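Lasso peptide isopeptidase AtxE2 (Asticcacaulis excentricus, PDB 5TXE) hydrolyses the isopeptide bond of the lasso peptides astexin-2 and astexin-3, recognising their knotted shape and converting them to linear peptides. Local coordinates at residues 177-180 and 184-187; 231-236 and 240-245. The protein carries 1 engineered substitution. One frame throughout, in Å; residues are numbered along the deposited sequence.

Interaction 1 of 2, residues 177-180 and 184-187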
ATOM      1  N   GLN A 177     -13.674 -20.742  -5.699  1.00 30.06           N
ATOM      2  CA  GLN A 177     -13.868 -21.494  -4.446  1.00 32.08           C
ATOM      3  C   GLN A 177     -14.184 -22.963  -4.796  1.00 31.55           C
ATOM      4  O   GLN A 177     -14.698 -23.253  -5.882  1.00 31.17           O
ATOM      5  CB  GLN A 177     -15.083 -21.008  -3.648  1.00 34.14           C
ATOM      6  CG  GLN A 177     -14.977 -19.629  -3.084  1.00 42.59           C
ATOM      7  CD  GLN A 177     -14.194 -19.499  -1.766  1.00 53.23           C
ATOM      8  OE1 GLN A 177     -13.907 -20.487  -1.015  1.00 41.86           O
ATOM      9  NE2 GLN A 177     -13.845 -18.229  -1.467  1.00 57.36           N
ATOM     10  N   TRP A 178     -13.934 -23.852  -3.832  1.00 33.63           N
ATOM     11  CA  TRP A 178     -14.359 -25.238  -3.914  1.00 35.17           C
ATOM     12  C   TRP A 178     -15.831 -25.351  -3.526  1.00 33.16           C
ATOM     13  O   TRP A 178     -16.237 -24.799  -2.517  1.00 37.23           O
ATOM     14  CB  TRP A 178     -13.534 -26.063  -2.949  1.00 31.49           C
ATOM     15  CG  TRP A 178     -12.075 -26.067  -3.236  1.00 37.05           C
ATOM     16  CD1 TRP A 178     -11.107 -25.220  -2.731  1.00 36.89           C
ATOM     17  CD2 TRP A 178     -11.391 -26.988  -4.074  1.00 35.17           C
ATOM     18  NE1 TRP A 178      -9.875 -25.585  -3.207  1.00 34.63           N
ATOM     19  CE2 TRP A 178     -10.027 -26.655  -4.041  1.00 35.20           C
ATOM     20  CE3 TRP A 178     -11.803 -28.092  -4.835  1.00 40.15           C
ATOM     21  CZ2 TRP A 178      -9.079 -27.360  -4.747  1.00 38.18           C
ATOM     22  CZ3 TRP A 178     -10.869 -28.785  -5.550  1.00 42.43           C
ATOM     23  CH2 TRP A 178      -9.509 -28.421  -5.493  1.00 40.93           C
ATOM     24  N   LEU A 179     -16.628 -26.015  -4.354  1.00 35.12           N
ATOM     25  CA  LEU A 179     -17.975 -26.427  -3.962  1.00 38.49           C
ATOM     26  C   LEU A 179     -17.955 -27.812  -3.245  1.00 41.99           C
ATOM     27  O   LEU A 179     -18.727 -28.024  -2.326  1.00 48.58           O
ATOM     28  CB  LEU A 179     -18.927 -26.448  -5.137  1.00 39.70           C
ATOM     29  CG  LEU A 179     -19.223 -25.108  -5.821  1.00 42.16           C
ATOM     30  CD1 LEU A 179     -20.242 -25.268  -6.951  1.00 38.89           C
ATOM     31  CD2 LEU A 179     -19.722 -24.110  -4.800  1.00 42.20           C
ATOM     32  N   ASP A 180     -17.054 -28.698  -3.652  1.00 41.92           N
ATOM     33  CA  ASP A 180     -16.737 -29.930  -2.949  1.00 44.63           C
ATOM     34  C   ASP A 180     -15.348 -30.340  -3.407  1.00 48.45           C
ATOM     35  O   ASP A 180     -14.737 -29.613  -4.167  1.00 46.26           O
ATOM     36  CB  ASP A 180     -17.799 -31.021  -3.211  1.00 48.74           C
ATOM     37  CG  ASP A 180     -17.922 -31.419  -4.681  1.00 49.82           C
ATOM     38  OD1 ASP A 180     -16.903 -31.539  -5.383  1.00 52.33           O
ATOM     39  OD2 ASP A 180     -19.060 -31.589  -5.154  1.00 42.96           O
ATOM     40  N   LEU A 184     -15.325 -26.840  -8.718  1.00 35.07           N
ATOM     41  CA  LEU A 184     -14.860 -25.466  -8.484  1.00 34.13           C
ATOM     42  C   LEU A 184     -15.840 -24.541  -9.122  1.00 32.08           C
ATOM     43  O   LEU A 184     -16.293 -24.767 -10.244  1.00 32.56           O
ATOM     44  CB  LEU A 184     -13.465 -25.203  -9.105  1.00 34.96           C
ATOM     45  CG  LEU A 184     -12.261 -25.915  -8.518  1.00 35.42           C
ATOM     46  CD1 LEU A 184     -11.076 -25.729  -9.450  1.00 36.64           C
ATOM     47  CD2 LEU A 184     -11.922 -25.359  -7.154  1.00 36.56           C
ATOM     48  N   ILE A 185     -16.112 -23.456  -8.426  1.00 29.94           N
ATOM     49  CA  ILE A 185     -16.862 -22.362  -9.030  1.00 32.12           C
ATOM     50  C   ILE A 185     -15.917 -21.168  -9.234  1.00 29.09           C
ATOM     51  O   ILE A 185     -15.042 -20.909  -8.422  1.00 26.47           O
ATOM     52  CB  ILE A 185     -18.062 -21.953  -8.149  1.00 29.99           C
ATOM     53  CG1 ILE A 185     -18.803 -20.824  -8.805  1.00 31.14           C
ATOM     54  CG2 ILE A 185     -17.618 -21.548  -6.754  1.00 29.36           C
ATOM     55  CD1 ILE A 185     -20.163 -20.564  -8.191  1.00 36.34           C
ATOM     56  N   TYR A 186     -16.084 -20.470 -10.332  1.00 30.24           N
ATOM     57  CA  TYR A 186     -15.187 -19.393 -10.676  1.00 27.82           C
ATOM     58  C   TYR A 186     -15.891 -18.319 -11.446  1.00 28.24           C
ATOM     59  O   TYR A 186     -16.961 -18.544 -12.018  1.00 29.67           O
ATOM     60  CB  TYR A 186     -14.011 -19.907 -11.499  1.00 30.04           C
ATOM     61  CG  TYR A 186     -14.331 -20.351 -12.926  1.00 31.13           C
ATOM     62  CD1 TYR A 186     -14.757 -21.654 -13.222  1.00 34.14           C
ATOM     63  CD2 TYR A 186     -14.125 -19.503 -13.994  1.00 37.20           C
ATOM     64  CE1 TYR A 186     -14.996 -22.093 -14.539  1.00 34.08           C
ATOM     65  CE2 TYR A 186     -14.370 -19.945 -15.313  1.00 38.02           C
ATOM     66  CZ  TYR A 186     -14.805 -21.246 -15.567  1.00 35.45           C
ATOM     67  OH  TYR A 186     -15.027 -21.661 -16.875  1.00 43.31           O
ATOM     68  N   SER A 187     -15.307 -17.122 -11.380  1.00 28.07           N
ATOM     69  CA  SER A 187     -15.924 -15.908 -11.917  1.00 26.84           C
ATOM     70  C   SER A 187     -14.992 -15.149 -12.836  1.00 27.00           C
ATOM     71  O   SER A 187     -13.773 -15.326 -12.793  1.00 29.21           O
ATOM     72  CB  SER A 187     -16.302 -14.968 -10.768  1.00 27.27           C
ATOM     73  OG  SER A 187     -15.190 -14.569 -10.013  1.00 28.85           O
TER

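Interaction 2 of 2, residues 231-236 and 240-245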
ATOM      1  N   TYR A 231     -20.525 -16.497 -13.785  1.00 36.62           N
ATOM      2  CA  TYR A 231     -20.128 -17.574 -12.844  1.00 33.03           C
ATOM      3  C   TYR A 231     -20.253 -18.869 -13.578  1.00 35.30           C
ATOM      4  O   TYR A 231     -21.218 -19.055 -14.278  1.00 39.14           O
ATOM      5  CB  TYR A 231     -21.032 -17.597 -11.622  1.00 32.21           C
ATOM      6  CG  TYR A 231     -20.989 -16.273 -10.947  1.00 34.86           C
ATOM      7  CD1 TYR A 231     -19.989 -15.996 -10.028  1.00 35.55           C
ATOM      8  CD2 TYR A 231     -21.931 -15.256 -11.250  1.00 34.65           C
ATOM      9  CE1 TYR A 231     -19.902 -14.743  -9.436  1.00 37.48           C
ATOM     10  CE2 TYR A 231     -21.848 -13.994 -10.661  1.00 33.43           C
ATOM     11  CZ  TYR A 231     -20.835 -13.756  -9.743  1.00 35.04           C
ATOM     12  OH  TYR A 231     -20.671 -12.550  -9.111  1.00 36.05           O
ATOM     13  N   GLN A 232     -19.292 -19.766 -13.419  1.00 34.94           N
ATOM     14  CA  GLN A 232     -19.348 -21.083 -14.041  1.00 34.99           C
ATOM     15  C   GLN A 232     -18.807 -22.096 -13.062  1.00 30.22           C
ATOM     16  O   GLN A 232     -18.045 -21.746 -12.149  1.00 29.94           O
ATOM     17  CB  GLN A 232     -18.465 -21.142 -15.308  1.00 41.43           C
ATOM     18  CG  GLN A 232     -18.815 -20.275 -16.507  1.00 50.63           C
ATOM     19  CD  GLN A 232     -19.636 -21.014 -17.546  1.00 56.44           C
ATOM     20  OE1 GLN A 232     -19.131 -21.821 -18.337  1.00 64.50           O
ATOM     21  NE2 GLN A 232     -20.899 -20.714 -17.568  1.00 61.67           N
ATOM     22  N   VAL A 233     -19.169 -23.358 -13.265  1.00 29.64           N
ATOM     23  CA  VAL A 233     -18.723 -24.435 -12.399  1.00 31.93           C
ATOM     24  C   VAL A 233     -18.041 -25.479 -13.231  1.00 33.16           C
ATOM     25  O   VAL A 233     -18.555 -25.871 -14.277  1.00 33.88           O
ATOM     26  CB  VAL A 233     -19.910 -25.110 -11.681  1.00 35.48           C
ATOM     27  CG1 VAL A 233     -19.418 -26.265 -10.827  1.00 36.11           C
ATOM     28  CG2 VAL A 233     -20.601 -24.091 -10.796  1.00 36.74           C
ATOM     29  N   LEU A 234     -16.902 -25.950 -12.735  1.00 34.31           N
ATOM     30  CA  LEU A 234     -16.161 -26.965 -13.386  1.00 38.64           C
ATOM     31  C   LEU A 234     -16.093 -28.189 -12.512  1.00 41.23           C
ATOM     32  O   LEU A 234     -15.638 -28.111 -11.387  1.00 35.30           O
ATOM     33  CB  LEU A 234     -14.723 -26.492 -13.677  1.00 40.06           C
ATOM     34  CG  LEU A 234     -13.894 -27.635 -14.276  1.00 42.73           C
ATOM     35  CD1 LEU A 234     -13.971 -27.617 -15.771  1.00 43.35           C
ATOM     36  CD2 LEU A 234     -12.431 -27.596 -13.849  1.00 48.81           C
ATOM     37  N   ASP A 235     -16.470 -29.339 -13.072  1.00 49.37           N
ATOM     38  CA  ASP A 235     -16.270 -30.649 -12.414  1.00 50.61           C
ATOM     39  C   ASP A 235     -14.911 -31.181 -12.821  1.00 46.30           C
ATOM     40  O   ASP A 235     -14.702 -31.524 -13.954  1.00 47.04           O
ATOM     41  CB  ASP A 235     -17.392 -31.603 -12.865  1.00 58.34           C
ATOM     42  CG  ASP A 235     -17.321 -33.015 -12.219  1.00 62.26           C
ATOM     43  OD1 ASP A 235     -16.307 -33.424 -11.562  1.00 57.84           O
ATOM     44  OD2 ASP A 235     -18.334 -33.714 -12.412  1.00 66.23           O
ATOM     45  N   LEU A 236     -13.981 -31.246 -11.895  1.00 51.28           N
ATOM     46  CA  LEU A 236     -12.627 -31.651 -12.222  1.00 51.27           C
ATOM     47  C   LEU A 236     -12.508 -33.102 -12.635  1.00 55.49           C
ATOM     48  O   LEU A 236     -11.547 -33.468 -13.247  1.00 53.13           O
ATOM     49  CB  LEU A 236     -11.723 -31.444 -11.027  1.00 50.58           C
ATOM     50  CG  LEU A 236     -11.452 -30.003 -10.627  1.00 52.22           C
ATOM     51  CD1 LEU A 236     -10.819 -29.976  -9.247  1.00 57.15           C
ATOM     52  CD2 LEU A 236     -10.539 -29.342 -11.618  1.00 55.45           C
ATOM     53  N   THR A 240     -16.240 -31.153 -17.334  1.00 51.85           N
ATOM     54  CA  THR A 240     -17.411 -30.421 -17.840  1.00 56.22           C
ATOM     55  C   THR A 240     -17.693 -29.198 -16.972  1.00 48.25           C
ATOM     56  O   THR A 240     -17.376 -29.156 -15.788  1.00 44.43           O
ATOM     57  CB  THR A 240     -18.703 -31.283 -17.948  1.00 57.94           C
ATOM     58  OG1 THR A 240     -18.961 -31.902 -16.689  1.00 65.18           O
ATOM     59  CG2 THR A 240     -18.559 -32.363 -19.010  1.00 61.65           C
ATOM     60  N   ARG A 241     -18.296 -28.232 -17.633  1.00 45.68           N
ATOM     61  CA  ARG A 241     -18.673 -26.963 -17.087  1.00 51.19           C
ATOM     62  C   ARG A 241     -20.158 -26.798 -17.205  1.00 53.78           C
ATOM     63  O   ARG A 241     -20.734 -27.168 -18.238  1.00 53.60           O
ATOM     64  CB  ARG A 241     -18.085 -25.846 -17.935  1.00 52.05           C
ATOM     65  CG  ARG A 241     -16.678 -25.474 -17.544  1.00 63.12           C
ATOM     66  CD  ARG A 241     -15.741 -25.288 -18.728  1.00 72.49           C
ATOM     67  NE  ARG A 241     -14.396 -24.905 -18.282  1.00 79.39           N
ATOM     68  CZ  ARG A 241     -13.538 -24.184 -18.987  1.00 81.85           C
ATOM     69  NH1 ARG A 241     -13.848 -23.704 -20.178  1.00 84.05           N
ATOM     70  NH2 ARG A 241     -12.357 -23.933 -18.469  1.00 82.84           N
ATOM     71  N   ARG A 242     -20.740 -26.115 -16.234  1.00 49.51           N
ATOM     72  CA  ARG A 242     -22.173 -25.813 -16.260  1.00 53.94           C
ATOM     73  C   ARG A 242     -22.414 -24.461 -15.593  1.00 52.41           C
ATOM     74  O   ARG A 242     -21.531 -23.934 -14.912  1.00 45.62           O
ATOM     75  CB  ARG A 242     -22.916 -26.906 -15.497  1.00 54.86           C
ATOM     76  CG  ARG A 242     -22.511 -27.003 -14.024  1.00 54.88           C
ATOM     77  CD  ARG A 242     -23.493 -27.833 -13.182  1.00 50.29           C
ATOM     78  NE  ARG A 242     -23.041 -28.079 -11.802  1.00 48.78           N
ATOM     79  CZ  ARG A 242     -23.235 -27.230 -10.786  1.00 50.46           C
ATOM     80  NH1 ARG A 242     -23.858 -26.060 -10.979  1.00 54.79           N
ATOM     81  NH2 ARG A 242     -22.782 -27.523  -9.584  1.00 48.20           N
ATOM     82  N   ALA A 243     -23.608 -23.911 -15.762  1.00 50.15           N
ATOM     83  CA  ALA A 243     -23.927 -22.657 -15.107  1.00 50.44           C
ATOM     84  C   ALA A 243     -23.988 -22.911 -13.607  1.00 46.05           C
ATOM     85  O   ALA A 243     -24.273 -24.038 -13.181  1.00 40.46           O
ATOM     86  CB  ALA A 243     -25.248 -22.115 -15.578  1.00 54.75           C
ATOM     87  N   ALA A 244     -23.670 -21.879 -12.819  1.00 41.43           N
ATOM     88  CA  ALA A 244     -23.790 -21.977 -11.360  1.00 44.81           C
ATOM     89  C   ALA A 244     -25.250 -21.819 -10.933  1.00 43.30           C
ATOM     90  O   ALA A 244     -25.984 -21.181 -11.606  1.00 46.63           O
ATOM     91  CB  ALA A 244     -22.936 -20.910 -10.712  1.00 43.27           C
ATOM     92  N   THR A 245     -25.653 -22.395  -9.819  1.00 48.49           N
ATOM     93  CA  THR A 245     -26.958 -22.061  -9.209  1.00 52.79           C
ATOM     94  C   THR A 245     -26.816 -20.851  -8.317  1.00 55.78           C
ATOM     95  O   THR A 245     -25.733 -20.629  -7.783  1.00 50.99           O
ATOM     96  CB  THR A 245     -27.472 -23.192  -8.307  1.00 49.68           C
ATOM     97  OG1 THR A 245     -26.692 -23.260  -7.114  1.00 53.16           O
ATOM     98  CG2 THR A 245     -27.379 -24.535  -9.004  1.00 53.12           C
TER

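Interaction 1 of 2, residues 177-180 and 184-187
Trp178 and Leu184 sit side by side as a non-hydrogen-bonded pair in the antiparallel beta hairpin of strands 173-178 and 183-188, part of a four-stranded blade of the beta-propeller domain found in prolyl oligopeptidase relatives. This is the tight, buried face. Leu184 CD2 rests over the indole in a CH-pi contact, 3.6 Å from the centroid of the Trp178 six-membered ring and 18° off its normal. The indole is anchored by NE1, which donates to Arg133 O, and Val166 and Ile167 pack against Leu184.

The opposite face is looser and partly reached by solvent. Leu179 crosses Ile185, with Leu179 CD2 3.8 Å from Ile185 CG2, while of the Gln177 side chain CB comes up to that methyl; its chain bends at chi2 (-81°), carrying the amide away from the hairpin. Helix 246-253 lies on this face through Glu248 and Leu252. Toward the turn a classic beta bulge sets two residues, Leu179 and Asp180, against the single Thr183.

The backbone bonds bracket Gln177: its N gives to Ile185 O at 3.1 Å, and its O, which receives Ile185 N at 2.9 Å, is also approached by Leu184 CA at 3.4 Å.

Interaction 2 of 2, residues 231-236 and 240-245
Arg242 starts with CG wedged between its backbone N and carbonyl carbon (chi1 61°) and then runs extended from CG to NE, which carries the guanidinium back beside Val233. Val233, with CG1 anti to the backbone N (chi1 178°), turns both methyls to meet it. CG1 lies over one face of the guanidinium, offset toward its rim, with Val233 CG1 3.8 Å from Arg242 NH2. The second methyl, Val233 CG2, reaches Arg242 NH1 and also packs 3.9 Å from Ala244 CB, which in turn touches Tyr231 CB. Arg242 NH1 donates to Ala243 O at 3.0 Å, tilted out of the guanidinium plane, while NH2 forms a salt bridge with Glu248, so the flat group is held from two ends. An alanine here in place of Val233 removes both methyls, and the guanidinium would probably lose the apolar group over one face while a gap opened beside Ala244.

Beneath these side chains the backbones form an antiparallel hairpin. Val233 N to Arg242 O and Arg242 N to Val233 O, both 2.9 Å, make the hydrogen-bonded pair. Closer to the turn, Asp235 N donates to Thr240 O.

On the other face Arg241 bends at chi2 (136°) and crosses Leu234 obliquely; Leu234 CD1 meets the guanidinium at its edge, 3.7 Å from Arg241 NE. Arg241 NH2 goes on to hydrogen-bond Glu168 O.

Strand 240-243 is an edge strand of its four-stranded sheet, with 230-235 between it and 183-188. Past Ala244 the chain enters helix 246-253, with Thr245 as N-cap and Glu248 accepting Thr245 N. That helix packs on Tyr231, Val233 and Ala244, while strand 163-167 touches Leu234 and Arg241 from the other face.

In the fold
Interactions 1 and 2 are the two hairpins of one four-stranded antiparallel sheet, in series along the chain and with centres about 8 Å apart. Their inner strands, 183-188 and 230-235, are neighbours: Leu184 O and Leu234 N, and Tyr186 N and Gln232 O, are probably hydrogen-bonded. Interaction 1 is the buried one, and its side-chain contacts are apolar and aromatic. Interaction 2 carries the edge strand at the surface, where one arginine lays a guanidinium face against valine and the other meets leucine at its edge. Helix 246-253 covers a face of both, with Glu248 touching Ile185 in the first and pairing with Arg242 in the second; strand 163-167 meets the other face. Both lie away from the catalytic and substrate-binding residues.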